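Local coordinates for protein glucosamine-6-phosphate deaminase (Thermotoga maritima, PDB 1J5X) that belongs to the SIS-domain family and folds into two alpha/beta halves, each built round a parallel beta-sheet flanked by helices, at residues A87-D97 with E115-R126; G61-T69 with M160-L168. All blocks are in the same frame, centred on the assembly; numbering follows the deposited sequence.

Contact 1 (A87-D97 with E115-R126)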
loop_
_atom_site.group_PDB
_atom_site.type_symbol
_atom_site.label_atom_id
_atom_site.label_comp_id
_atom_site.label_asym_id
_atom_site.label_seq_id
_atom_site.Cartn_x
_atom_site.Cartn_y
_atom_site.Cartn_z
ATOM N N ALA A 87 9.413 11.497 -2.882
ATOM C CA ALA A 87 9.889 12.721 -2.255
ATOM C C ALA A 87 11.193 13.277 -2.770
ATOM O O ALA A 87 11.368 14.497 -2.694
ATOM C CB ALA A 87 9.963 12.615 -0.705
ATOM N N GLY A 88 12.088 12.410 -3.228
ATOM C CA GLY A 88 13.358 12.880 -3.769
ATOM C C GLY A 88 13.171 13.835 -4.951
ATOM O O GLY A 88 13.926 14.780 -5.119
ATOM N N GLU A 89 12.164 13.591 -5.797
ATOM C CA GLU A 89 11.934 14.481 -6.935
ATOM C C GLU A 89 11.496 15.883 -6.479
ATOM O O GLU A 89 11.799 16.886 -7.139
ATOM C CB GLU A 89 10.897 13.850 -7.898
ATOM C CG GLU A 89 11.451 12.474 -8.419
ATOM C CD GLU A 89 10.591 11.883 -9.525
ATOM O OE1 GLU A 89 9.466 12.422 -9.773
ATOM O OE2 GLU A 89 11.042 10.880 -10.106
ATOM N N VAL A 90 10.774 15.957 -5.369
ATOM C CA VAL A 90 10.341 17.237 -4.862
ATOM C C VAL A 90 11.544 17.897 -4.161
ATOM O O VAL A 90 11.818 19.083 -4.352
ATOM C CB VAL A 90 9.188 17.084 -3.821
ATOM C CG1 VAL A 90 8.788 18.459 -3.258
ATOM C CG2 VAL A 90 7.897 16.415 -4.506
ATOM N N ALA A 91 12.188 17.111 -3.313
ATOM C CA ALA A 91 13.339 17.627 -2.538
ATOM C C ALA A 91 14.381 18.273 -3.420
ATOM O O ALA A 91 14.965 19.310 -3.036
ATOM C CB ALA A 91 14.000 16.462 -1.737
ATOM N N PHE A 92 14.660 17.677 -4.586
ATOM C CA PHE A 92 15.671 18.243 -5.462
ATOM C C PHE A 92 15.095 19.104 -6.615
ATOM O O PHE A 92 15.810 19.489 -7.521
ATOM C CB PHE A 92 16.588 17.104 -5.922
ATOM C CG PHE A 92 17.512 16.632 -4.832
ATOM C CD1 PHE A 92 18.672 17.355 -4.527
ATOM C CD2 PHE A 92 17.177 15.556 -4.024
ATOM C CE1 PHE A 92 19.474 16.999 -3.412
ATOM C CE2 PHE A 92 17.967 15.198 -2.908
ATOM C CZ PHE A 92 19.114 15.933 -2.609
ATOM N N GLN A 93 13.813 19.402 -6.504
ATOM C CA GLN A 93 13.066 20.256 -7.423
ATOM C C GLN A 93 13.243 19.814 -8.880
ATOM O O GLN A 93 13.559 20.642 -9.798
ATOM C CB GLN A 93 13.496 21.740 -7.220
ATOM C CG GLN A 93 13.098 22.214 -5.805
ATOM C CD GLN A 93 13.354 23.706 -5.592
ATOM O OE1 GLN A 93 12.570 24.555 -6.038
ATOM N NE2 GLN A 93 14.448 24.022 -4.914
ATOM N N LYS A 94 13.046 18.515 -9.072
ATOM C CA LYS A 94 13.134 17.951 -10.405
ATOM C C LYS A 94 11.761 17.701 -11.014
ATOM O O LYS A 94 11.654 17.245 -12.176
ATOM C CB LYS A 94 13.963 16.661 -10.383
ATOM C CG LYS A 94 15.426 16.943 -9.949
ATOM C CD LYS A 94 15.975 18.147 -10.728
ATOM C CE LYS A 94 17.407 18.411 -10.372
ATOM N NZ LYS A 94 17.889 19.542 -11.242
ATOM N N ILE A 95 10.730 17.976 -10.238
ATOM C CA ILE A 95 9.355 17.816 -10.706
ATOM C C ILE A 95 8.935 18.955 -11.656
ATOM O O ILE A 95 9.462 20.048 -11.614
ATOM C CB ILE A 95 8.330 17.868 -9.536
ATOM C CG1 ILE A 95 8.428 19.191 -8.785
ATOM C CG2 ILE A 95 8.581 16.759 -8.557
ATOM C CD1 ILE A 95 7.301 19.360 -7.817
ATOM N N PRO A 96 8.020 18.658 -12.582
ATOM C CA PRO A 96 7.563 19.720 -13.480
ATOM C C PRO A 96 6.923 20.750 -12.485
ATOM O O PRO A 96 6.331 20.337 -11.479
ATOM C CB PRO A 96 6.537 18.995 -14.336
ATOM C CG PRO A 96 7.198 17.615 -14.559
ATOM C CD PRO A 96 7.687 17.304 -13.086
ATOM N N ASP A 97 7.068 22.057 -12.719
ATOM C CA ASP A 97 6.526 23.067 -11.778
ATOM C C ASP A 97 5.141 22.794 -11.171
ATOM O O ASP A 97 4.290 22.211 -11.816
ATOM C CB ASP A 97 6.489 24.469 -12.436
ATOM C CG ASP A 97 7.899 25.059 -12.679
ATOM O OD1 ASP A 97 8.856 24.731 -11.920
ATOM O OD2 ASP A 97 8.046 25.879 -13.623
ATOM N N GLU A 115 14.679 12.976 2.663
ATOM C CA GLU A 115 14.025 13.439 1.435
ATOM C C GLU A 115 12.646 14.052 1.702
ATOM O O GLU A 115 12.254 15.001 1.045
ATOM C CB GLU A 115 13.929 12.252 0.485
ATOM C CG GLU A 115 15.269 11.878 -0.099
ATOM C CD GLU A 115 15.220 10.476 -0.657
ATOM O OE1 GLU A 115 14.529 10.310 -1.704
ATOM O OE2 GLU A 115 15.802 9.532 -0.065
ATOM N N VAL A 116 11.925 13.525 2.699
ATOM C CA VAL A 116 10.569 14.015 2.985
ATOM C C VAL A 116 10.671 15.351 3.669
ATOM O O VAL A 116 9.851 16.230 3.440
ATOM C CB VAL A 116 9.785 12.970 3.854
ATOM C CG1 VAL A 116 8.357 13.498 4.210
ATOM C CG2 VAL A 116 9.666 11.700 3.070
ATOM N N LEU A 117 11.690 15.506 4.553
ATOM C CA LEU A 117 11.876 16.781 5.214
ATOM C C LEU A 117 12.352 17.847 4.206
ATOM O O LEU A 117 11.975 19.036 4.269
ATOM C CB LEU A 117 12.900 16.625 6.375
ATOM C CG LEU A 117 12.223 15.819 7.500
ATOM C CD1 LEU A 117 13.359 15.465 8.546
ATOM C CD2 LEU A 117 11.110 16.655 8.126
ATOM N N LEU A 118 13.186 17.434 3.262
ATOM C CA LEU A 118 13.616 18.419 2.265
ATOM C C LEU A 118 12.413 18.813 1.423
ATOM O O LEU A 118 12.233 19.997 1.091
ATOM C CB LEU A 118 14.679 17.845 1.346
ATOM C CG LEU A 118 16.032 17.633 2.067
ATOM C CD1 LEU A 118 16.966 16.781 1.208
ATOM C CD2 LEU A 118 16.650 18.997 2.353
ATOM N N ALA A 119 11.613 17.814 1.058
ATOM C CA ALA A 119 10.404 18.103 0.261
ATOM C C ALA A 119 9.471 19.052 1.002
ATOM O O ALA A 119 8.893 19.969 0.427
ATOM C CB ALA A 119 9.671 16.739 -0.101
ATOM N N ASN A 120 9.283 18.815 2.310
ATOM C CA ASN A 120 8.431 19.647 3.118
ATOM C C ASN A 120 8.916 21.094 3.053
ATOM O O ASN A 120 8.138 22.034 2.899
ATOM C CB ASN A 120 8.475 19.114 4.589
ATOM C CG ASN A 120 7.603 19.927 5.519
ATOM O OD1 ASN A 120 6.382 20.067 5.289
ATOM N ND2 ASN A 120 8.224 20.451 6.624
ATOM N N ASP A 121 10.218 21.291 3.175
ATOM C CA ASP A 121 10.746 22.643 3.104
ATOM C C ASP A 121 10.515 23.320 1.719
ATOM O O ASP A 121 10.069 24.459 1.604
ATOM C CB ASP A 121 12.222 22.603 3.443
ATOM C CG ASP A 121 12.706 23.929 3.967
ATOM O OD1 ASP A 121 12.185 24.373 5.042
ATOM O OD2 ASP A 121 13.570 24.532 3.289
ATOM N N VAL A 122 10.816 22.591 0.669
ATOM C CA VAL A 122 10.600 23.083 -0.685
ATOM C C VAL A 122 9.101 23.433 -0.878
ATOM O O VAL A 122 8.757 24.495 -1.418
ATOM C CB VAL A 122 10.996 21.959 -1.717
ATOM C CG1 VAL A 122 10.343 22.235 -3.098
ATOM C CG2 VAL A 122 12.515 21.892 -1.871
ATOM N N LEU A 123 8.203 22.556 -0.441
ATOM C CA LEU A 123 6.772 22.816 -0.684
ATOM C C LEU A 123 6.296 24.010 0.109
ATOM O O LEU A 123 5.504 24.826 -0.394
ATOM C CB LEU A 123 5.911 21.589 -0.341
ATOM C CG LEU A 123 6.136 20.486 -1.373
ATOM C CD1 LEU A 123 5.718 19.100 -0.821
ATOM C CD2 LEU A 123 5.296 20.844 -2.643
ATOM N N LYS A 124 6.798 24.133 1.329
ATOM C CA LYS A 124 6.379 25.256 2.167
ATOM C C LYS A 124 6.866 26.562 1.575
ATOM O O LYS A 124 6.167 27.557 1.625
ATOM C CB LYS A 124 6.905 25.090 3.603
ATOM C CG LYS A 124 6.041 24.143 4.476
ATOM C CD LYS A 124 6.730 23.732 5.782
ATOM C CE LYS A 124 6.686 24.812 6.829
ATOM N NZ LYS A 124 7.573 24.445 8.014
ATOM N N LYS A 125 8.063 26.557 1.011
ATOM C CA LYS A 125 8.603 27.752 0.391
ATOM C C LYS A 125 7.908 28.064 -0.924
ATOM O O LYS A 125 8.050 29.173 -1.438
ATOM C CB LYS A 125 10.103 27.624 0.170
ATOM C CG LYS A 125 10.904 27.626 1.467
ATOM C CD LYS A 125 12.365 27.358 1.187
ATOM C CE LYS A 125 13.234 27.312 2.465
ATOM N NZ LYS A 125 14.639 26.978 2.038
ATOM N N ARG A 126 7.156 27.107 -1.460
ATOM C CA ARG A 126 6.390 27.309 -2.689
ATOM C C ARG A 126 4.891 27.514 -2.417
ATOM O O ARG A 126 4.058 27.190 -3.239
ATOM C CB ARG A 126 6.551 26.123 -3.654
ATOM C CG ARG A 126 7.926 26.012 -4.294
ATOM C CD ARG A 126 7.824 25.134 -5.551
ATOM N NE ARG A 126 9.121 24.640 -6.028
ATOM C CZ ARG A 126 9.314 23.962 -7.167
ATOM N NH1 ARG A 126 8.294 23.683 -7.979
ATOM N NH2 ARG A 126 10.534 23.561 -7.502
#

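Contact 2 (G61-T69 with M160-L168)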
loop_
_atom_site.group_PDB
_atom_site.type_symbol
_atom_site.label_atom_id
_atom_site.label_comp_id
_atom_site.label_asym_id
_atom_site.label_seq_id
_atom_site.Cartn_x
_atom_site.Cartn_y
_atom_site.Cartn_z
ATOM N N GLY A 61 9.466 4.993 -0.906
ATOM C CA GLY A 61 9.326 3.535 -0.702
ATOM C C GLY A 61 7.878 3.154 -0.435
ATOM O O GLY A 61 6.969 3.564 -1.213
ATOM N N SER A 62 7.640 2.354 0.611
ATOM C CA SER A 62 6.240 1.999 0.948
ATOM C C SER A 62 5.378 3.225 1.116
ATOM O O SER A 62 4.160 3.161 0.830
ATOM C CB SER A 62 6.119 1.198 2.272
ATOM O OG SER A 62 6.954 0.089 2.165
ATOM N N SER A 63 5.963 4.336 1.602
ATOM C CA SER A 63 5.149 5.542 1.806
ATOM C C SER A 63 4.823 6.226 0.452
ATOM O O SER A 63 3.868 6.989 0.322
ATOM C CB SER A 63 5.840 6.515 2.745
ATOM O OG SER A 63 5.572 6.185 4.122
ATOM N N TYR A 64 5.652 5.972 -0.540
ATOM C CA TYR A 64 5.317 6.511 -1.857
ATOM C C TYR A 64 4.213 5.621 -2.373
ATOM O O TYR A 64 3.278 6.092 -3.039
ATOM C CB TYR A 64 6.515 6.465 -2.835
ATOM C CG TYR A 64 6.097 6.629 -4.289
ATOM C CD1 TYR A 64 5.680 7.879 -4.783
ATOM C CD2 TYR A 64 6.007 5.483 -5.121
ATOM C CE1 TYR A 64 5.147 8.019 -6.082
ATOM C CE2 TYR A 64 5.450 5.608 -6.458
ATOM C CZ TYR A 64 5.017 6.881 -6.896
ATOM O OH TYR A 64 4.345 7.017 -8.108
ATOM N N ASN A 65 4.330 4.313 -2.150
ATOM C CA ASN A 65 3.240 3.449 -2.634
ATOM C C ASN A 65 1.910 3.789 -1.983
ATOM O O ASN A 65 0.836 3.669 -2.624
ATOM C CB ASN A 65 3.573 1.961 -2.398
ATOM C CG ASN A 65 4.806 1.531 -3.192
ATOM O OD1 ASN A 65 5.041 1.997 -4.312
ATOM N ND2 ASN A 65 5.573 0.623 -2.629
ATOM N N LEU A 66 1.961 4.200 -0.721
ATOM C CA LEU A 66 0.796 4.573 0.043
ATOM C C LEU A 66 0.235 5.868 -0.590
ATOM O O LEU A 66 -0.980 5.974 -0.873
ATOM C CB LEU A 66 1.232 4.807 1.484
ATOM C CG LEU A 66 0.185 5.253 2.490
ATOM C CD1 LEU A 66 -0.968 4.323 2.464
ATOM C CD2 LEU A 66 0.835 5.328 3.941
ATOM N N ALA A 67 1.120 6.827 -0.864
ATOM C CA ALA A 67 0.762 8.133 -1.480
ATOM C C ALA A 67 0.096 7.896 -2.841
ATOM O O ALA A 67 -0.902 8.518 -3.174
ATOM C CB ALA A 67 2.042 9.001 -1.696
ATOM N N LEU A 68 0.652 6.982 -3.625
ATOM C CA LEU A 68 0.072 6.678 -4.927
ATOM C C LEU A 68 -1.343 6.108 -4.756
ATOM O O LEU A 68 -2.299 6.588 -5.398
ATOM C CB LEU A 68 0.929 5.662 -5.668
ATOM C CG LEU A 68 0.388 5.228 -7.016
ATOM C CD1 LEU A 68 0.334 6.429 -7.998
ATOM C CD2 LEU A 68 1.341 4.160 -7.592
ATOM N N THR A 69 -1.478 5.113 -3.883
ATOM C CA THR A 69 -2.782 4.485 -3.661
ATOM C C THR A 69 -3.837 5.488 -3.207
ATOM O O THR A 69 -4.940 5.529 -3.775
ATOM C CB THR A 69 -2.671 3.363 -2.628
ATOM O OG1 THR A 69 -1.622 2.460 -3.054
ATOM C CG2 THR A 69 -4.040 2.549 -2.584
HETATM N N MSE A 160 7.387 -2.090 6.510
HETATM C CA MSE A 160 6.074 -1.560 6.846
HETATM C C MSE A 160 5.031 -2.598 6.511
HETATM O O MSE A 160 5.056 -3.196 5.436
HETATM C CB MSE A 160 5.804 -0.267 6.054
HETATM C CG MSE A 160 6.389 0.917 6.748
HETATM SE SE MSE A 160 6.223 2.568 5.640
HETATM C CE MSE A 160 4.330 2.297 5.261
ATOM N N THR A 161 4.082 -2.801 7.444
ATOM C CA THR A 161 3.046 -3.778 7.234
ATOM C C THR A 161 1.724 -3.100 7.578
ATOM O O THR A 161 1.091 -2.460 6.705
ATOM C CB THR A 161 3.275 -5.113 8.123
ATOM O OG1 THR A 161 3.458 -4.774 9.512
ATOM C CG2 THR A 161 4.504 -5.858 7.614
ATOM N N LYS A 162 1.334 -3.199 8.832
ATOM C CA LYS A 162 0.062 -2.634 9.304
ATOM C C LYS A 162 -0.046 -1.124 9.161
ATOM O O LYS A 162 -1.139 -0.606 8.993
ATOM C CB LYS A 162 -0.153 -2.992 10.783
ATOM C CG LYS A 162 0.796 -2.310 11.751
ATOM C CD LYS A 162 0.548 -2.885 13.173
ATOM C CE LYS A 162 0.984 -1.965 14.301
ATOM N NZ LYS A 162 0.757 -2.535 15.689
ATOM N N SER A 163 1.076 -0.406 9.197
ATOM C CA SER A 163 0.997 1.044 9.089
ATOM C C SER A 163 0.484 1.458 7.695
ATOM O O SER A 163 -0.212 2.471 7.578
ATOM C CB SER A 163 2.375 1.725 9.335
ATOM O OG SER A 163 3.329 1.327 8.397
ATOM N N PHE A 164 0.816 0.682 6.683
ATOM C CA PHE A 164 0.353 1.043 5.330
ATOM C C PHE A 164 -1.210 0.936 5.333
ATOM O O PHE A 164 -1.945 1.881 4.983
ATOM C CB PHE A 164 0.950 0.053 4.327
ATOM C CG PHE A 164 0.455 0.237 2.906
ATOM C CD1 PHE A 164 -0.768 -0.321 2.495
ATOM C CD2 PHE A 164 1.214 0.965 1.991
ATOM C CE1 PHE A 164 -1.218 -0.165 1.219
ATOM C CE2 PHE A 164 0.758 1.144 0.669
ATOM C CZ PHE A 164 -0.444 0.577 0.289
ATOM N N SER A 165 -1.685 -0.214 5.783
ATOM C CA SER A 165 -3.133 -0.466 5.792
ATOM C C SER A 165 -3.863 0.494 6.676
ATOM O O SER A 165 -4.921 1.036 6.314
ATOM C CB SER A 165 -3.414 -1.887 6.281
ATOM O OG SER A 165 -2.797 -2.842 5.416
HETATM N N MSE A 166 -3.366 0.699 7.899
HETATM C CA MSE A 166 -4.058 1.617 8.764
HETATM C C MSE A 166 -4.044 3.078 8.345
HETATM O O MSE A 166 -5.033 3.795 8.522
HETATM C CB MSE A 166 -3.554 1.420 10.257
HETATM C CG MSE A 166 -3.807 0.010 10.669
HETATM SE SE MSE A 166 -2.893 -0.216 12.495
HETATM C CE MSE A 166 -3.709 -1.908 12.939
ATOM N N ILE A 167 -2.946 3.562 7.761
ATOM C CA ILE A 167 -2.942 4.958 7.357
ATOM C C ILE A 167 -3.863 5.033 6.091
ATOM O O ILE A 167 -4.646 5.972 5.954
ATOM C CB ILE A 167 -1.506 5.443 6.999
ATOM C CG1 ILE A 167 -0.680 5.573 8.336
ATOM C CG2 ILE A 167 -1.558 6.848 6.308
ATOM C CD1 ILE A 167 0.803 5.698 8.082
ATOM N N LEU A 168 -3.771 4.035 5.239
ATOM C CA LEU A 168 -4.611 4.041 3.997
ATOM C C LEU A 168 -6.113 4.056 4.392
ATOM O O LEU A 168 -6.890 4.894 3.891
ATOM C CB LEU A 168 -4.245 2.840 3.131
ATOM C CG LEU A 168 -5.031 2.748 1.804
ATOM C CD1 LEU A 168 -4.906 4.079 1.031
ATOM C CD2 LEU A 168 -4.560 1.564 0.985
HETATM O O HOH W 1 8.513 -1.152 3.801
#

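Contact 1 (A87-D97 with E115-R126)
Val90 and Ala91 of the short helix 87-91 pack on Ala119 of helix 114-125, joining two helices that lie on the same face of the parallel sheet in this SIS domain; helix 87-91 ends in a Schellman motif. Small residues let the backbones come near: the CA atoms of Ala91 and Ala119 are 4.1 Å apart.

Apolar packing makes up most of the contact. Val90 holds CG1 opposite its own backbone N (chi1 178°), which lays this methyl 3.7 Å from Ala119 CB and 3.8 Å from Leu123 CG. Valine and leucine suit the place, because both also touch strand 54-59 of the sheet. Ala91 CB meets Leu118 CB at 3.4 Å, a tight carbon pair that a side chain of one methyl makes possible. Phe92 only grazes Leu118 CD1.

Other contacts pair carbon with oxygen. Ala87 CB lies over the Glu115 carbonyl, and the Glu115 carboxylate comes alongside Gly88, with OE1 3.5 Å from Gly88 CA, where the absence of a side chain permits the approach. The forked Val122 straddles the helix end, its CG2 3.7 Å from Ala91 O and its CG1 similarly near Val90 O.

The polar part begins at the Schellman turn. Gln93, with positive phi, is its C-prime residue; Lys94 N bonds to Glu89 O and Gln93 N to Val90 O. The extended Gln93 side chain then reaches Arg126, whose own long chain stretches back from the end of helix 114-125. Arg126 NH2 donates to Gln93 OE1 over 2.7 Å, nearly straight at 164°. The bond uses a carbonyl lone pair and stays near the guanidinium plane, although the amide plane is turned 59° from it.

Contact 2 (G61-T69 with M160-L168)
Ser62 OG is held from two directions: Lys233 NZ of helix 222-238 hydrogen-bonds to it, and a water 2.6 Å from Ser62 OG links it to Met160, whose backbone N donates to that water over 3.1 Å. Lys233 NZ also bonds to Met160 O, so one lysine ties together the beginnings of both segments. A serine suits this place because its short hydroxyl reaches the Lys233 amine and the water while its CB faces the side chain of Met160.

That CB packs against the selenium of Met160, a selenomethionine in this model, with Ser62 CB 3.6 Å from Met160 SE. The chain bends at its last torsion (chi3 49°), which brings CE beside the same carbon.

Further along, Phe164 enters helix 62-78 as a knob in the hole formed by Ser62, Asn65, Leu66 and Thr69. The edge of the ring goes in: Phe164 CE2 lies 3.5 Å from Leu66 CA, and Ser62 O lies in the ring plane. Leu66 reaches round to one face, placing CD1 4.1 Å from the centroid of the Phe164 ring and 16° off its normal, a CH-pi contact. The other branch, CD2, meets Ile167 CG2 at 3.7 Å, so a forked leucine serves two neighbours at once.

Thr69 uses both its branches. Its OG1 donates to Asn65 O over 2.8 Å, and Thr69 N reaches that oxygen from the opposite face of its plane. The methyl CG2, anti to the backbone N, meets Leu168 CD2.

Segments 62-69 and 162-168, their axes inclined by 25°, lie between strand 102-107, whose Phe107 touches Leu66 and Ile167, and helix 222-238, which flanks Ser62, Asn65 and Phe164.

Overall arrangement
From the N terminus the chain passes helices 15-25 and 27-35, enters the first sheet at strand 54-59 and then forms helix 62-78, where contact 2 opens. Strand 81-86 follows, and contact 1 opens at helix 87-91. After strand 102-107, helix 114-125 closes this short loop; strands 128-134 and 147-150 come next, before helix 162-179 closes contact 2. Contact 1 is thus nested in the larger loop, without crossing. The contacts do not touch, and their centres are about 20 Å apart. They flank the sheet on opposite faces: contact 1 joins outer helices, whereas contact 2 lies inward, toward helix 222-238.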